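Local coordinates for RNA-binding protein 12 (Homo sapiens, PDB 2EK1) that probably binds RNA through an RNA recognition motif, at residues R80-S84 and R85-L89. Numbering follows the deposited sequence.
Sequences RPIGS and RKVKL
Ile82 and Arg85 pair through two backbone hydrogen bonds: Ile82 N reaches Arg85 O at 2.9 Å, and Arg85 N returns to Ile82 O at 3.0 Å. That second bond closes a type II' turn, in which Gly83 takes the first corner with phi 58° and psi -140°. One residue pair further along, Pro81 and Lys86 form the non-hydrogen-bonded step; Pro81 CA lies 3.2 Å from Arg85 O, a CA-H...O contact. A third bond, Val87 N to Arg80 O at 3.0 Å, extends the antiparallel ladder. On the face that carries the Ile82 side chain, Ile82 CG1, anti to the carbonyl carbon, carries CD1 to within 3.5 Å of Val87 CG2, and the two branched chains cross at an angle. Phe35 of helix 29-35 touches both, so this apolar pair joins the hairpin to the core. Pro81 and Lys86 occupy the other, exposed face, where Lys86 NZ forms a salt bridge with Asp79. The short strand 81-82 folds back through the turn onto the last strand, 85-90, and lies at the edge of the sheet within this chain. Main-chain bonds thus set the register, while the contact of Ile82 with Val87 holds the hairpin against helix 29-35.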
loop_
_atom_site.group_PDB
_atom_site.type_symbol
_atom_site.label_atom_id
_atom_site.label_comp_id
_atom_site.label_asym_id
_atom_site.label_seq_id
_atom_site.Cartn_x
_atom_site.Cartn_y
_atom_site.Cartn_z
ATOM N N ARG A 80 -19.174 6.518 -0.418
ATOM C CA ARG A 80 -19.518 7.116 0.878
ATOM C C ARG A 80 -18.440 8.123 1.163
ATOM O O ARG A 80 -17.355 8.025 0.641
ATOM C CB ARG A 80 -19.538 6.098 1.987
ATOM C CG ARG A 80 -20.466 5.047 1.584
ATOM C CD ARG A 80 -21.564 4.750 2.615
ATOM N NE ARG A 80 -22.395 3.672 2.029
ATOM C CZ ARG A 80 -23.115 3.789 0.894
ATOM N NH1 ARG A 80 -23.810 2.752 0.431
ATOM N NH2 ARG A 80 -23.159 4.946 0.204
ATOM N N PRO A 81 -18.690 9.039 2.058
ATOM C CA PRO A 81 -17.616 10.012 2.267
ATOM C C PRO A 81 -16.627 9.749 3.320
ATOM O O PRO A 81 -16.843 8.950 4.258
ATOM C CB PRO A 81 -18.390 11.282 2.628
ATOM C CG PRO A 81 -19.441 10.707 3.500
ATOM C CD PRO A 81 -19.935 9.465 2.734
ATOM N N ILE A 82 -15.508 10.446 3.145
ATOM C CA ILE A 82 -14.416 10.518 4.155
ATOM C C ILE A 82 -14.175 11.994 4.038
ATOM O O ILE A 82 -13.796 12.494 2.965
ATOM C CB ILE A 82 -13.141 9.815 3.773
ATOM C CG1 ILE A 82 -13.298 8.339 4.086
ATOM C CG2 ILE A 82 -11.977 10.399 4.628
ATOM C CD1 ILE A 82 -12.099 7.519 3.820
ATOM N N GLY A 83 -14.431 12.723 5.108
ATOM C CA GLY A 83 -14.289 14.167 5.019
ATOM C C GLY A 83 -15.216 14.594 3.909
ATOM O O GLY A 83 -16.269 14.033 3.763
ATOM N N SER A 84 -14.790 15.535 3.084
ATOM C CA SER A 84 -15.586 16.083 1.984
ATOM C C SER A 84 -15.498 15.297 0.653
ATOM O O SER A 84 -16.038 15.727 -0.380
ATOM C CB SER A 84 -15.141 17.548 1.746
ATOM O OG SER A 84 -14.080 17.665 0.784
ATOM N N ARG A 85 -14.830 14.140 0.658
ATOM C CA ARG A 85 -14.754 13.431 -0.601
ATOM C C ARG A 85 -15.454 12.099 -0.603
ATOM O O ARG A 85 -15.440 11.411 0.386
ATOM C CB ARG A 85 -13.303 13.222 -0.977
ATOM C CG ARG A 85 -12.646 14.485 -1.468
ATOM C CD ARG A 85 -11.173 14.540 -1.139
ATOM N NE ARG A 85 -10.326 14.403 -2.315
ATOM C CZ ARG A 85 -10.532 14.951 -3.517
ATOM N NH1 ARG A 85 -9.665 14.726 -4.502
ATOM N NH2 ARG A 85 -11.591 15.683 -3.768
ATOM N N LYS A 86 -16.049 11.760 -1.724
ATOM C CA LYS A 86 -16.694 10.482 -1.888
ATOM C C LYS A 86 -15.588 9.545 -2.360
ATOM O O LYS A 86 -14.949 9.757 -3.421
ATOM C CB LYS A 86 -17.763 10.603 -2.917
ATOM C CG LYS A 86 -18.713 11.732 -2.534
ATOM C CD LYS A 86 -19.641 12.132 -3.679
ATOM C CE LYS A 86 -20.647 11.018 -3.932
ATOM N NZ LYS A 86 -19.914 9.823 -4.482
ATOM N N VAL A 87 -15.338 8.544 -1.541
ATOM C CA VAL A 87 -14.311 7.530 -1.768
ATOM C C VAL A 87 -14.711 6.564 -2.855
ATOM O O VAL A 87 -15.874 6.213 -2.951
ATOM C CB VAL A 87 -14.125 6.744 -0.464
ATOM C CG1 VAL A 87 -13.398 5.496 -0.689
ATOM C CG2 VAL A 87 -13.477 7.684 0.583
ATOM N N LYS A 88 -13.770 6.184 -3.724
ATOM C CA LYS A 88 -14.016 5.250 -4.754
ATOM C C LYS A 88 -13.342 3.851 -4.354
ATOM O O LYS A 88 -12.138 3.824 -4.148
ATOM C CB LYS A 88 -13.399 5.793 -6.069
ATOM C CG LYS A 88 -14.250 6.877 -6.735
ATOM C CD LYS A 88 -15.717 6.388 -6.821
ATOM C CE LYS A 88 -16.681 7.254 -7.801
ATOM N NZ LYS A 88 -16.595 8.739 -7.369
ATOM N N LEU A 89 -14.097 2.740 -4.298
ATOM C CA LEU A 89 -13.513 1.414 -3.934
ATOM C C LEU A 89 -13.511 0.489 -5.131
ATOM O O LEU A 89 -14.463 0.523 -5.930
ATOM C CB LEU A 89 -14.328 0.783 -2.815
ATOM C CG LEU A 89 -14.572 1.691 -1.622
ATOM C CD1 LEU A 89 -15.199 0.837 -0.509
ATOM C CD2 LEU A 89 -13.222 2.262 -1.101
#